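Side-chain contacts in N-methyltransferase (Streptoalloteichus sp. ATCC 53650, PDB 5BSZ), which probably transfers a methyl group from S-adenosylmethionine to the amino nitrogen of a deoxysugar on the way to kedarcidin: residues E35-R38 / R39-E43; A193-T197 / G198-F202. All coordinates share one frame; numbering follows the deposited sequence.

Contact 1 (E35-R38 / R39-E43); sequences EWVR and RVVRE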
loop_
_atom_site.group_PDB
_atom_site.type_symbol
_atom_site.label_atom_id
_atom_site.label_comp_id
_atom_site.label_asym_id
_atom_site.label_seq_id
_atom_site.Cartn_x
_atom_site.Cartn_y
_atom_site.Cartn_z
ATOM N N GLU A 35 -38.291 7.416 11.169
ATOM C CA GLU A 35 -39.684 7.031 11.361
ATOM C C GLU A 35 -39.876 5.836 12.280
ATOM O O GLU A 35 -40.792 5.848 13.153
ATOM C CB GLU A 35 -40.367 6.872 9.982
ATOM C CG GLU A 35 -41.816 6.405 9.984
ATOM C CD GLU A 35 -42.724 7.265 10.838
ATOM O OE1 GLU A 35 -43.702 6.692 11.387
ATOM O OE2 GLU A 35 -42.406 8.464 11.081
ATOM N N TRP A 36 -39.054 4.786 12.120
ATOM C CA TRP A 36 -39.122 3.711 13.118
ATOM C C TRP A 36 -39.058 4.229 14.543
ATOM O O TRP A 36 -39.831 3.833 15.411
ATOM C CB TRP A 36 -38.000 2.686 13.025
ATOM C CG TRP A 36 -37.797 2.034 11.706
ATOM C CD1 TRP A 36 -38.724 1.830 10.724
ATOM C CD2 TRP A 36 -36.559 1.484 11.224
ATOM N NE1 TRP A 36 -38.126 1.216 9.636
ATOM C CE2 TRP A 36 -36.813 0.959 9.931
ATOM C CE3 TRP A 36 -35.273 1.369 11.765
ATOM C CZ2 TRP A 36 -35.827 0.336 9.173
ATOM C CZ3 TRP A 36 -34.281 0.740 10.998
ATOM C CH2 TRP A 36 -34.573 0.229 9.731
ATOM N N VAL A 37 -38.067 5.073 14.804
ATOM C CA VAL A 37 -37.829 5.574 16.152
ATOM C C VAL A 37 -39.055 6.393 16.614
ATOM O O VAL A 37 -39.592 6.151 17.692
ATOM C CB VAL A 37 -36.567 6.480 16.201
ATOM C CG1 VAL A 37 -36.410 7.086 17.604
ATOM C CG2 VAL A 37 -35.314 5.680 15.829
ATOM N N ARG A 38 -39.495 7.333 15.792
ATOM C CA ARG A 38 -40.608 8.224 16.135
ATOM C C ARG A 38 -41.844 7.400 16.547
ATOM O O ARG A 38 -42.478 7.613 17.587
ATOM C CB ARG A 38 -40.946 9.146 14.949
ATOM C CG ARG A 38 -42.180 10.038 15.199
ATOM C CD ARG A 38 -42.788 10.611 13.919
ATOM N NE ARG A 38 -43.607 9.568 13.322
ATOM C CZ ARG A 38 -44.808 9.202 13.789
ATOM N NH1 ARG A 38 -45.417 9.887 14.761
ATOM N NH2 ARG A 38 -45.419 8.163 13.232
ATOM N N ARG A 39 -42.140 6.407 15.719
ATOM C CA ARG A 39 -43.334 5.581 15.851
ATOM C C ARG A 39 -43.286 4.741 17.104
ATOM O O ARG A 39 -44.246 4.724 17.885
ATOM C CB ARG A 39 -43.484 4.699 14.605
ATOM C CG ARG A 39 -44.696 3.794 14.554
ATOM C CD ARG A 39 -44.558 2.768 13.430
ATOM N NE ARG A 39 -44.850 1.444 13.969
ATOM C CZ ARG A 39 -45.385 0.440 13.288
ATOM N NH1 ARG A 39 -45.613 -0.712 13.903
ATOM N NH2 ARG A 39 -45.671 0.571 12.000
ATOM N N VAL A 40 -42.183 4.021 17.317
ATOM C CA VAL A 40 -42.058 3.150 18.473
ATOM C C VAL A 40 -42.073 3.972 19.789
ATOM O O VAL A 40 -42.609 3.558 20.815
ATOM C CB VAL A 40 -40.737 2.336 18.373
ATOM C CG1 VAL A 40 -40.399 1.728 19.703
ATOM C CG2 VAL A 40 -40.821 1.249 17.302
ATOM N N VAL A 41 -41.429 5.135 19.785
ATOM C CA VAL A 41 -41.430 6.043 20.942
ATOM C C VAL A 41 -42.852 6.630 21.213
ATOM O O VAL A 41 -43.345 6.567 22.331
ATOM C CB VAL A 41 -40.412 7.188 20.727
ATOM C CG1 VAL A 41 -40.591 8.307 21.766
ATOM C CG2 VAL A 41 -38.988 6.616 20.829
ATOM N N ARG A 42 -43.504 7.166 20.191
ATOM C CA ARG A 42 -44.802 7.797 20.390
ATOM C C ARG A 42 -45.888 6.800 20.770
ATOM O O ARG A 42 -46.753 7.122 21.592
ATOM C CB ARG A 42 -45.169 8.647 19.201
ATOM C CG ARG A 42 -44.319 9.905 19.056
ATOM C CD ARG A 42 -44.786 10.977 20.033
ATOM N NE ARG A 42 -43.982 12.204 19.962
ATOM C CZ ARG A 42 -44.002 13.071 18.958
ATOM N NH1 ARG A 42 -44.780 12.908 17.902
ATOM N NH2 ARG A 42 -43.241 14.146 18.988
ATOM N N GLU A 43 -45.807 5.565 20.287
ATOM C CA GLU A 43 -46.708 4.526 20.789
ATOM C C GLU A 43 -46.614 4.332 22.282
ATOM O O GLU A 43 -47.605 3.967 22.891
ATOM C CB GLU A 43 -46.473 3.118 20.217
ATOM C CG GLU A 43 -46.731 2.962 18.739
ATOM C CD GLU A 43 -46.397 1.556 18.220
ATOM O OE1 GLU A 43 -45.434 0.887 18.651
ATOM O OE2 GLU A 43 -47.074 1.127 17.282
#

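Contact 2 (A193-T197 / G198-F202); sequences AADAT and GVRHF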
loop_
_atom_site.group_PDB
_atom_site.type_symbol
_atom_site.label_atom_id
_atom_site.label_comp_id
_atom_site.label_asym_id
_atom_site.label_seq_id
_atom_site.Cartn_x
_atom_site.Cartn_y
_atom_site.Cartn_z
ATOM N N ALA A 193 -9.882 7.261 -5.068
ATOM C CA ALA A 193 -10.319 8.549 -5.579
ATOM C C ALA A 193 -9.281 9.131 -6.509
ATOM O O ALA A 193 -8.104 9.071 -6.192
ATOM C CB ALA A 193 -10.533 9.526 -4.454
ATOM N N ALA A 194 -9.756 9.835 -7.541
ATOM C CA ALA A 194 -8.902 10.467 -8.517
ATOM C C ALA A 194 -9.477 11.827 -8.892
ATOM O O ALA A 194 -10.684 11.941 -9.064
ATOM C CB ALA A 194 -8.759 9.567 -9.722
ATOM N N ASP A 195 -8.633 12.855 -8.838
ATOM C CA ASP A 195 -8.963 14.199 -9.331
ATOM C C ASP A 195 -7.680 14.825 -9.848
ATOM O O ASP A 195 -6.687 14.117 -10.039
ATOM C CB ASP A 195 -9.570 15.080 -8.230
ATOM C CG ASP A 195 -8.684 15.221 -7.007
ATOM O OD1 ASP A 195 -9.288 15.357 -5.939
ATOM O OD2 ASP A 195 -7.425 15.204 -7.033
ATOM N N ALA A 196 -7.658 16.150 -9.974
ATOM C CA ALA A 196 -6.527 16.833 -10.609
ATOM C C ALA A 196 -5.297 16.744 -9.738
ATOM O O ALA A 196 -4.184 16.928 -10.227
ATOM C CB ALA A 196 -6.858 18.303 -10.896
ATOM N N THR A 197 -5.490 16.463 -8.449
ATOM C CA THR A 197 -4.381 16.384 -7.522
ATOM C C THR A 197 -3.715 14.997 -7.550
ATOM O O THR A 197 -2.662 14.829 -6.952
ATOM C CB THR A 197 -4.782 16.786 -6.070
ATOM O OG1 THR A 197 -5.699 15.833 -5.507
ATOM C CG2 THR A 197 -5.439 18.179 -6.026
ATOM N N GLY A 198 -4.335 14.003 -8.183
ATOM C CA GLY A 198 -3.781 12.639 -8.176
ATOM C C GLY A 198 -4.790 11.583 -7.769
ATOM O O GLY A 198 -6.024 11.777 -7.825
ATOM N N VAL A 199 -4.229 10.434 -7.406
ATOM C CA VAL A 199 -4.992 9.269 -7.003
ATOM C C VAL A 199 -4.686 8.973 -5.537
ATOM O O VAL A 199 -3.540 9.091 -5.081
ATOM C CB VAL A 199 -4.597 8.032 -7.825
ATOM C CG1 VAL A 199 -5.386 6.808 -7.406
ATOM C CG2 VAL A 199 -4.837 8.320 -9.303
ATOM N N ARG A 200 -5.729 8.582 -4.807
ATOM C CA ARG A 200 -5.585 8.163 -3.411
ATOM C C ARG A 200 -6.313 6.866 -3.194
ATOM O O ARG A 200 -7.292 6.602 -3.885
ATOM C CB ARG A 200 -6.173 9.206 -2.474
ATOM C CG ARG A 200 -5.349 10.469 -2.536
ATOM C CD ARG A 200 -6.031 11.629 -1.839
ATOM N NE ARG A 200 -5.131 12.772 -1.689
ATOM C CZ ARG A 200 -4.595 13.485 -2.685
ATOM N NH1 ARG A 200 -3.807 14.508 -2.379
ATOM N NH2 ARG A 200 -4.815 13.200 -3.972
ATOM N N HIS A 201 -5.784 6.038 -2.294
ATOM C CA HIS A 201 -6.407 4.780 -1.900
ATOM C C HIS A 201 -6.601 4.825 -0.384
ATOM O O HIS A 201 -5.694 5.247 0.352
ATOM C CB HIS A 201 -5.528 3.614 -2.281
ATOM C CG HIS A 201 -5.978 2.295 -1.735
ATOM N ND1 HIS A 201 -5.114 1.385 -1.177
ATOM C CD2 HIS A 201 -7.198 1.726 -1.666
ATOM C CE1 HIS A 201 -5.779 0.306 -0.801
ATOM N NE2 HIS A 201 -7.051 0.500 -1.070
ATOM N N PHE A 202 -7.798 4.461 0.074
ATOM C CA PHE A 202 -8.110 4.495 1.494
ATOM C C PHE A 202 -8.611 3.107 1.854
ATOM O O PHE A 202 -9.323 2.478 1.054
ATOM C CB PHE A 202 -9.236 5.484 1.839
ATOM C CG PHE A 202 -9.007 6.907 1.422
ATOM C CD1 PHE A 202 -8.644 7.863 2.368
ATOM C CD2 PHE A 202 -9.245 7.326 0.111
ATOM C CE1 PHE A 202 -8.492 9.205 2.017
ATOM C CE2 PHE A 202 -9.081 8.657 -0.242
ATOM C CZ PHE A 202 -8.692 9.599 0.710
#

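Contact 1 (E35-R38 / R39-E43)
Glu35 and Arg39, one turn apart on helix 30-44, touch through the carboxylate oxygen OE1 of Glu35 and CB of Arg39, 3.8 Å apart. Four successive i to i+4 backbone hydrogen bonds tie 35-38 to 39-43 within the helix, the shortest running from Arg42 N to Arg38 O at 2.8 Å.

The charged side chains divide their work. Arg38 holds the Glu35 carboxylate side-on, with Arg38 NE on Glu35 OE2 at 2.8 Å and Arg38 NH2 on Glu35 OE1 at 2.9 Å. Both oxygens use their syn lone pairs and lie almost in the guanidinium plane, so the two bonds hold the flat groups nearly coplanar. A bend in the Arg38 chain at chi3 (80°) turns the guanidinium back toward Glu35, and CA of Arg39 lies over one of its faces. Arg42 NH1 comes to the edge of the Arg38 guanidinium, near its plane, 4.4 Å from Arg38 NH1, so two positive groups lie near each other, while Arg42 NE bonds to the carbonyl of Ala48. Arg39 reaches away to a salt bridge with Asp232.

On the apolar side, Val37 and Val41 point the same way, CG1 of Val37 lying 4.2 Å from CG2 of Val41. This ridge faces the mixed sheet: Val41 packs on Val143 and Val145 of strand 143-146, while Val40 and Trp36 meet Val242 and Leu240 of strand 240-245.

Contact 2 (A193-T197 / G198-F202)
Arg200 N donates to Ala193 O at 2.8 Å, the shortest sound hydrogen bond across the beta hairpin of strands 184-195 and 198-209. A type I beta turn from Asp195 to Gly198 closes the hairpin, and within it Thr197 N bonds to Asp195 OD2 at 2.7 Å, an Asx turn. Asp195 CG sits between its backbone N and carbonyl carbon (chi1 57°), which swings the carboxylate over the turn; its other oxygen, OD1, joins a salt bridge with Arg170.

Asp195 and Gly198, the ends of the turn, form an antiparallel hydrogen-bonded pair, as do Ala193 and Arg200 farther down the hairpin. Between them lies the non-hydrogen-bonded pair Ala194 and Val199, with Ala194 CB 4.1 Å from Val199 CG2; these two side chains pack on Leu175 and His190 of the third subunit. The outer edge of strand 198-209 is taken by a strand of the second subunit, which continues the sheet across the interface.

Arg200, extended from CG to NE, runs back along the hairpin toward its tip. NH2 of Arg200 stands 4.5 Å from Asp195 OD2, too far for a salt bridge, though the opposite charges probably attract, whereas the same NH2 lies 3.2 Å from Thr197 OG1.

Overall arrangement
The two contacts sit on opposite sides of the chain's centre, with their own centres 42 Å apart and about 27 Å between nearest atoms. Contact 1 belongs to the Rossmann-like methyltransferase part, packed on its mixed sheet; there the side chain of Trp36 is about 9 Å from the bound S-adenosyl-L-homocysteine and about 11 Å from the bound thymidine, so Trp36 stands near the pocket rather than against the ligand. Contact 2 is away from the cofactor and thymidine sites, at the tip of a hairpin in the antiparallel sheet, and meets other subunits. Contact 1, by contrast, is made within a single chain, with no neighbouring subunit reaching either segment.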